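Local structure of FAD-binding PCMH-type domain-containing protein (Gibberella zeae, 6YJO) at residues A[76-88]-A[192-204]. The protein binds FAD through covalent links and probably acts as an oxygen-dependent flavin-linked oxidoreductase. Numbering follows the deposited sequence.
Sequences TTVKHISDAVKCG and GATIVLTNGTIRY. With NAG (2-acetamido-2-deoxy-beta-D-glucopyranose), chain B; NAG (2-acetamido-2-deoxy-beta-D-glucopyranose), chain C.
Ser82 OG donates to Gly200 O at 2.6 Å, from the helix to the turn. The hydroxyl lies in the carbonyl plane, on a lone pair, with a C=O...donor angle of 135°. OG is anti to the Ser82 backbone N (chi1 -179°), which carries it out to the turn. Ile202 CD1 packs against Ser82 CB at 3.9 Å.

Val196 CG2 meets Ile81 CG2 at 3.5 Å, and Val196 CG1 lies against Ser82 CA and Val85 CB. Val78 CG1 reaches Ile202 CG2 at 3.8 Å and also touches Thr194 CG2, the Val78 and Thr194 side chains crossing at about a right angle.

The contact joins helix 78-90 to the beta hairpin of strands 190-196 and 202-206, within the PCMH-type FAD-binding domain. The hairpin reverses through a type I turn, Leu197 to Gly200, with Gly200 at a G1 bulge (phi 85°). Val85 CG1 sits on that turn, 3.4 Å from Thr198 O. Ile81 and Val85 also touch Ile118 of strand 116-119 and Ile226 of strand 226-236.

The glycan is linked to Asn199 ND2. Asn199 OD1 accepts from Thr201 N at 3.1 Å, an Asx turn. The first sugar, NAG of chain B, donates from N2 to Thr201 OG1 at 2.8 Å. Arg203 NE donates to O7 of the second sugar, NAG of chain C, at 3.0 Å, and Thr201 CG2 covers one face of the guanidinium.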
loop_
_atom_site.group_PDB
_atom_site.type_symbol
_atom_site.label_atom_id
_atom_site.label_comp_id
_atom_site.label_asym_id
_atom_site.label_seq_id
_atom_site.Cartn_x
_atom_site.Cartn_y
_atom_site.Cartn_z
ATOM N N THR A 76 19.348 -5.136 -13.586
ATOM C CA THR A 76 18.491 -4.705 -14.680
ATOM C C THR A 76 17.879 -5.879 -15.428
ATOM O O THR A 76 17.084 -5.656 -16.347
ATOM C CB THR A 76 19.262 -3.822 -15.676
ATOM O OG1 THR A 76 20.237 -4.610 -16.368
ATOM C CG2 THR A 76 19.945 -2.670 -14.950
ATOM N N THR A 77 18.226 -7.114 -15.066
ATOM C CA THR A 77 17.652 -8.305 -15.670
ATOM C C THR A 77 17.227 -9.272 -14.576
ATOM O O THR A 77 17.702 -9.212 -13.438
ATOM C CB THR A 77 18.636 -9.017 -16.610
ATOM O OG1 THR A 77 19.740 -9.528 -15.851
ATOM C CG2 THR A 77 19.149 -8.066 -17.682
ATOM N N VAL A 78 16.317 -10.174 -14.945
ATOM C CA VAL A 78 15.895 -11.222 -14.022
ATOM C C VAL A 78 17.088 -12.058 -13.587
ATOM O O VAL A 78 17.145 -12.533 -12.445
ATOM C CB VAL A 78 14.810 -12.100 -14.673
ATOM C CG1 VAL A 78 14.182 -13.018 -13.636
ATOM C CG2 VAL A 78 13.754 -11.234 -15.357
ATOM N N LYS A 79 18.062 -12.247 -14.480
ATOM C CA LYS A 79 19.206 -13.094 -14.160
ATOM C C LYS A 79 20.049 -12.481 -13.049
ATOM O O LYS A 79 20.497 -13.190 -12.140
ATOM C CB LYS A 79 20.042 -13.332 -15.418
ATOM C CG LYS A 79 20.707 -14.695 -15.461
ATOM C CD LYS A 79 22.179 -14.620 -15.107
ATOM C CE LYS A 79 22.803 -16.005 -15.109
ATOM N NZ LYS A 79 22.097 -16.921 -14.171
ATOM N N HIS A 80 20.271 -11.165 -13.101
ATOM C CA HIS A 80 20.963 -10.487 -12.008
ATOM C C HIS A 80 20.312 -10.811 -10.670
ATOM O O HIS A 80 20.995 -11.169 -9.703
ATOM C CB HIS A 80 20.969 -8.975 -12.247
ATOM C CG HIS A 80 21.741 -8.553 -13.458
ATOM N ND1 HIS A 80 21.328 -7.528 -14.281
ATOM C CD2 HIS A 80 22.907 -9.006 -13.979
ATOM C CE1 HIS A 80 22.200 -7.372 -15.261
ATOM N NE2 HIS A 80 23.167 -8.258 -15.100
ATOM N N ILE A 81 18.984 -10.693 -10.597
ATOM C CA ILE A 81 18.272 -11.013 -9.362
ATOM C C ILE A 81 18.566 -12.447 -8.938
ATOM O O ILE A 81 18.921 -12.712 -7.783
ATOM C CB ILE A 81 16.761 -10.776 -9.537
ATOM C CG1 ILE A 81 16.468 -9.283 -9.707
ATOM C CG2 ILE A 81 15.994 -11.306 -8.334
ATOM C CD1 ILE A 81 15.444 -8.972 -10.785
ATOM N N SER A 82 18.417 -13.398 -9.864
ATOM C CA SER A 82 18.678 -14.794 -9.530
ATOM C C SER A 82 20.094 -14.967 -8.994
ATOM O O SER A 82 20.303 -15.578 -7.940
ATOM C CB SER A 82 18.449 -15.684 -10.752
ATOM O OG SER A 82 18.679 -17.046 -10.434
ATOM N N ASP A 83 21.084 -14.422 -9.704
ATOM C CA ASP A 83 22.460 -14.511 -9.230
ATOM C C ASP A 83 22.641 -13.762 -7.914
ATOM O O ASP A 83 23.352 -14.231 -7.019
ATOM C CB ASP A 83 23.418 -13.970 -10.292
ATOM C CG ASP A 83 23.577 -14.915 -11.472
ATOM O OD1 ASP A 83 23.048 -16.047 -11.407
ATOM O OD2 ASP A 83 24.229 -14.527 -12.462
ATOM N N ALA A 84 21.997 -12.600 -7.773
ATOM C CA ALA A 84 22.102 -11.848 -6.526
ATOM C C ALA A 84 21.491 -12.629 -5.372
ATOM O O ALA A 84 22.035 -12.633 -4.263
ATOM C CB ALA A 84 21.421 -10.486 -6.672
ATOM N N VAL A 85 20.367 -13.306 -5.619
ATOM C CA VAL A 85 19.750 -14.127 -4.584
ATOM C C VAL A 85 20.640 -15.316 -4.250
ATOM O O VAL A 85 20.716 -15.730 -3.087
ATOM C CB VAL A 85 18.339 -14.561 -5.030
ATOM C CG1 VAL A 85 17.984 -15.947 -4.500
ATOM C CG2 VAL A 85 17.307 -13.531 -4.575
ATOM N N LYS A 86 21.328 -15.883 -5.247
ATOM C CA LYS A 86 22.262 -16.970 -4.967
ATOM C C LYS A 86 23.469 -16.469 -4.180
ATOM O O LYS A 86 23.929 -17.141 -3.252
ATOM C CB LYS A 86 22.707 -17.636 -6.269
ATOM C CG LYS A 86 21.709 -18.628 -6.842
ATOM C CD LYS A 86 22.245 -19.282 -8.109
ATOM C CE LYS A 86 21.197 -19.306 -9.212
ATOM N NZ LYS A 86 21.745 -19.824 -10.499
ATOM N N CYS A 87 24.005 -15.297 -4.539
ATOM C CA CYS A 87 25.091 -14.721 -3.755
ATOM C C CYS A 87 24.646 -14.387 -2.337
ATOM O O CYS A 87 25.495 -14.242 -1.451
ATOM C CB CYS A 87 25.646 -13.463 -4.429
ATOM S SG CYS A 87 26.842 -13.774 -5.757
ATOM N N GLY A 88 23.340 -14.250 -2.106
ATOM C CA GLY A 88 22.820 -14.068 -0.763
ATOM C C GLY A 88 22.827 -15.364 0.023
ATOM O O GLY A 88 23.284 -15.404 1.170
ATOM N N GLY A 192 -0.082 -12.666 -12.568
ATOM C CA GLY A 192 1.039 -13.502 -12.190
ATOM C C GLY A 192 2.311 -12.682 -12.223
ATOM O O GLY A 192 2.306 -11.499 -12.577
ATOM N N ALA A 193 3.407 -13.330 -11.836
ATOM C CA ALA A 193 4.688 -12.642 -11.772
ATOM C C ALA A 193 5.842 -13.618 -11.924
ATOM O O ALA A 193 5.835 -14.703 -11.338
ATOM C CB ALA A 193 4.846 -11.885 -10.452
ATOM N N THR A 194 6.833 -13.211 -12.712
ATOM C CA THR A 194 8.141 -13.846 -12.672
ATOM C C THR A 194 8.779 -13.548 -11.320
ATOM O O THR A 194 8.937 -12.383 -10.946
ATOM C CB THR A 194 9.009 -13.322 -13.818
ATOM O OG1 THR A 194 8.292 -13.432 -15.057
ATOM C CG2 THR A 194 10.308 -14.103 -13.907
ATOM N N ILE A 195 9.111 -14.597 -10.570
ATOM C CA ILE A 195 9.582 -14.456 -9.197
ATOM C C ILE A 195 10.775 -15.375 -8.982
ATOM O O ILE A 195 10.827 -16.485 -9.522
ATOM C CB ILE A 195 8.456 -14.765 -8.187
ATOM C CG1 ILE A 195 8.966 -14.616 -6.753
ATOM C CG2 ILE A 195 7.893 -16.167 -8.411
ATOM C CD1 ILE A 195 7.866 -14.690 -5.715
ATOM N N VAL A 196 11.738 -14.904 -8.196
ATOM C CA VAL A 196 12.942 -15.661 -7.868
ATOM C C VAL A 196 12.804 -16.182 -6.445
ATOM O O VAL A 196 12.756 -15.398 -5.487
ATOM C CB VAL A 196 14.204 -14.796 -8.018
ATOM C CG1 VAL A 196 15.459 -15.605 -7.705
ATOM C CG2 VAL A 196 14.281 -14.210 -9.420
ATOM N N LEU A 197 12.747 -17.500 -6.300
ATOM C CA LEU A 197 12.655 -18.100 -4.981
ATOM C C LEU A 197 14.023 -18.089 -4.293
ATOM O O LEU A 197 15.063 -17.834 -4.908
ATOM C CB LEU A 197 12.108 -19.523 -5.077
ATOM C CG LEU A 197 10.872 -19.691 -5.960
ATOM C CD1 LEU A 197 10.351 -21.123 -5.885
ATOM C CD2 LEU A 197 9.787 -18.693 -5.571
ATOM N N THR A 198 14.009 -18.386 -2.991
ATOM C CA THR A 198 15.210 -18.223 -2.174
ATOM C C THR A 198 16.400 -19.002 -2.722
ATOM O O THR A 198 17.549 -18.614 -2.480
ATOM C CB THR A 198 14.931 -18.652 -0.733
ATOM O OG1 THR A 198 16.121 -18.488 0.051
ATOM C CG2 THR A 198 14.475 -20.100 -0.676
ATOM N N ASN A 199 16.161 -20.093 -3.447
ATOM C CA ASN A 199 17.250 -20.895 -3.992
ATOM C C ASN A 199 17.722 -20.404 -5.354
ATOM O O ASN A 199 18.532 -21.081 -5.995
ATOM C CB ASN A 199 16.840 -22.370 -4.078
ATOM C CG ASN A 199 15.545 -22.586 -4.841
ATOM O OD1 ASN A 199 15.063 -21.703 -5.551
ATOM N ND2 ASN A 199 14.979 -23.781 -4.693
ATOM N N GLY A 200 17.257 -19.234 -5.796
ATOM C CA GLY A 200 17.640 -18.695 -7.084
ATOM C C GLY A 200 16.826 -19.195 -8.254
ATOM O O GLY A 200 16.921 -18.618 -9.345
ATOM N N THR A 201 16.028 -20.244 -8.073
ATOM C CA THR A 201 15.173 -20.729 -9.148
ATOM C C THR A 201 14.193 -19.644 -9.573
ATOM O O THR A 201 13.575 -18.987 -8.732
ATOM C CB THR A 201 14.416 -21.980 -8.695
ATOM O OG1 THR A 201 15.313 -23.098 -8.642
ATOM C CG2 THR A 201 13.272 -22.296 -9.649
ATOM N N ILE A 202 14.061 -19.455 -10.883
ATOM C CA ILE A 202 13.159 -18.461 -11.457
ATOM C C ILE A 202 11.864 -19.161 -11.849
ATOM O O ILE A 202 11.876 -20.095 -12.661
ATOM C CB ILE A 202 13.787 -17.764 -12.673
ATOM C CG1 ILE A 202 15.213 -17.299 -12.365
ATOM C CG2 ILE A 202 12.931 -16.576 -13.098
ATOM C CD1 ILE A 202 15.938 -16.719 -13.573
ATOM N N ARG A 203 10.748 -18.709 -11.280
ATOM C CA ARG A 203 9.429 -19.232 -11.601
ATOM C C ARG A 203 8.568 -18.143 -12.227
ATOM O O ARG A 203 8.749 -16.951 -11.958
ATOM C CB ARG A 203 8.710 -19.768 -10.354
ATOM C CG ARG A 203 9.361 -20.971 -9.694
ATOM C CD ARG A 203 9.393 -22.170 -10.612
ATOM N NE ARG A 203 9.771 -23.373 -9.879
ATOM C CZ ARG A 203 10.421 -24.407 -10.399
ATOM N NH1 ARG A 203 10.789 -24.404 -11.673
ATOM N NH2 ARG A 203 10.710 -25.446 -9.634
ATOM N N TYR A 204 7.628 -18.558 -13.073
ATOM C CA TYR A 204 6.474 -17.735 -13.410
ATOM C C TYR A 204 5.298 -18.270 -12.604
ATOM O O TYR A 204 4.854 -19.402 -12.822
ATOM C CB TYR A 204 6.160 -17.743 -14.904
ATOM C CG TYR A 204 4.940 -16.904 -15.202
ATOM C CD1 TYR A 204 4.988 -15.520 -15.096
ATOM C CD2 TYR A 204 3.732 -17.492 -15.545
ATOM C CE1 TYR A 204 3.878 -14.744 -15.342
ATOM C CE2 TYR A 204 2.611 -16.725 -15.794
ATOM C CZ TYR A 204 2.689 -15.349 -15.689
ATOM O OH TYR A 204 1.579 -14.577 -15.939
HETATM C C1 NAG B . 13.749 -24.161 -5.335
HETATM C C2 NAG B . 13.923 -25.478 -6.083
HETATM C C3 NAG B . 12.605 -25.915 -6.724
HETATM C C4 NAG B . 11.462 -25.895 -5.716
HETATM C C5 NAG B . 11.422 -24.561 -4.978
HETATM C C6 NAG B . 10.409 -24.540 -3.858
HETATM C C7 NAG B . 15.941 -26.260 -7.244
HETATM C C8 NAG B . 16.933 -25.977 -8.334
HETATM N N2 NAG B . 14.964 -25.358 -7.091
HETATM O O3 NAG B . 12.762 -27.229 -7.249
HETATM O O4 NAG B . 10.226 -26.020 -6.411
HETATM O O5 NAG B . 12.699 -24.283 -4.387
HETATM O O6 NAG B . 10.930 -25.138 -2.679
HETATM O O7 NAG B . 16.022 -27.256 -6.533
HETATM C C1 NAG C . 9.402 -27.125 -5.999
HETATM C C2 NAG C . 8.031 -26.860 -6.653
HETATM C C3 NAG C . 7.125 -28.089 -6.557
HETATM C C4 NAG C . 7.842 -29.308 -7.118
HETATM C C5 NAG C . 9.134 -29.520 -6.345
HETATM C C6 NAG C . 9.940 -30.690 -6.856
HETATM C C7 NAG C . 7.562 -24.452 -6.507
HETATM C C8 NAG C . 6.823 -23.378 -5.769
HETATM N N2 NAG C . 7.386 -25.700 -6.057
HETATM O O3 NAG C . 5.944 -27.828 -7.309
HETATM O O4 NAG C . 7.045 -30.491 -7.137
HETATM O O5 NAG C . 9.960 -28.357 -6.503
HETATM O O6 NAG C . 10.764 -30.302 -7.947
HETATM O O7 NAG C . 8.285 -24.201 -7.468
#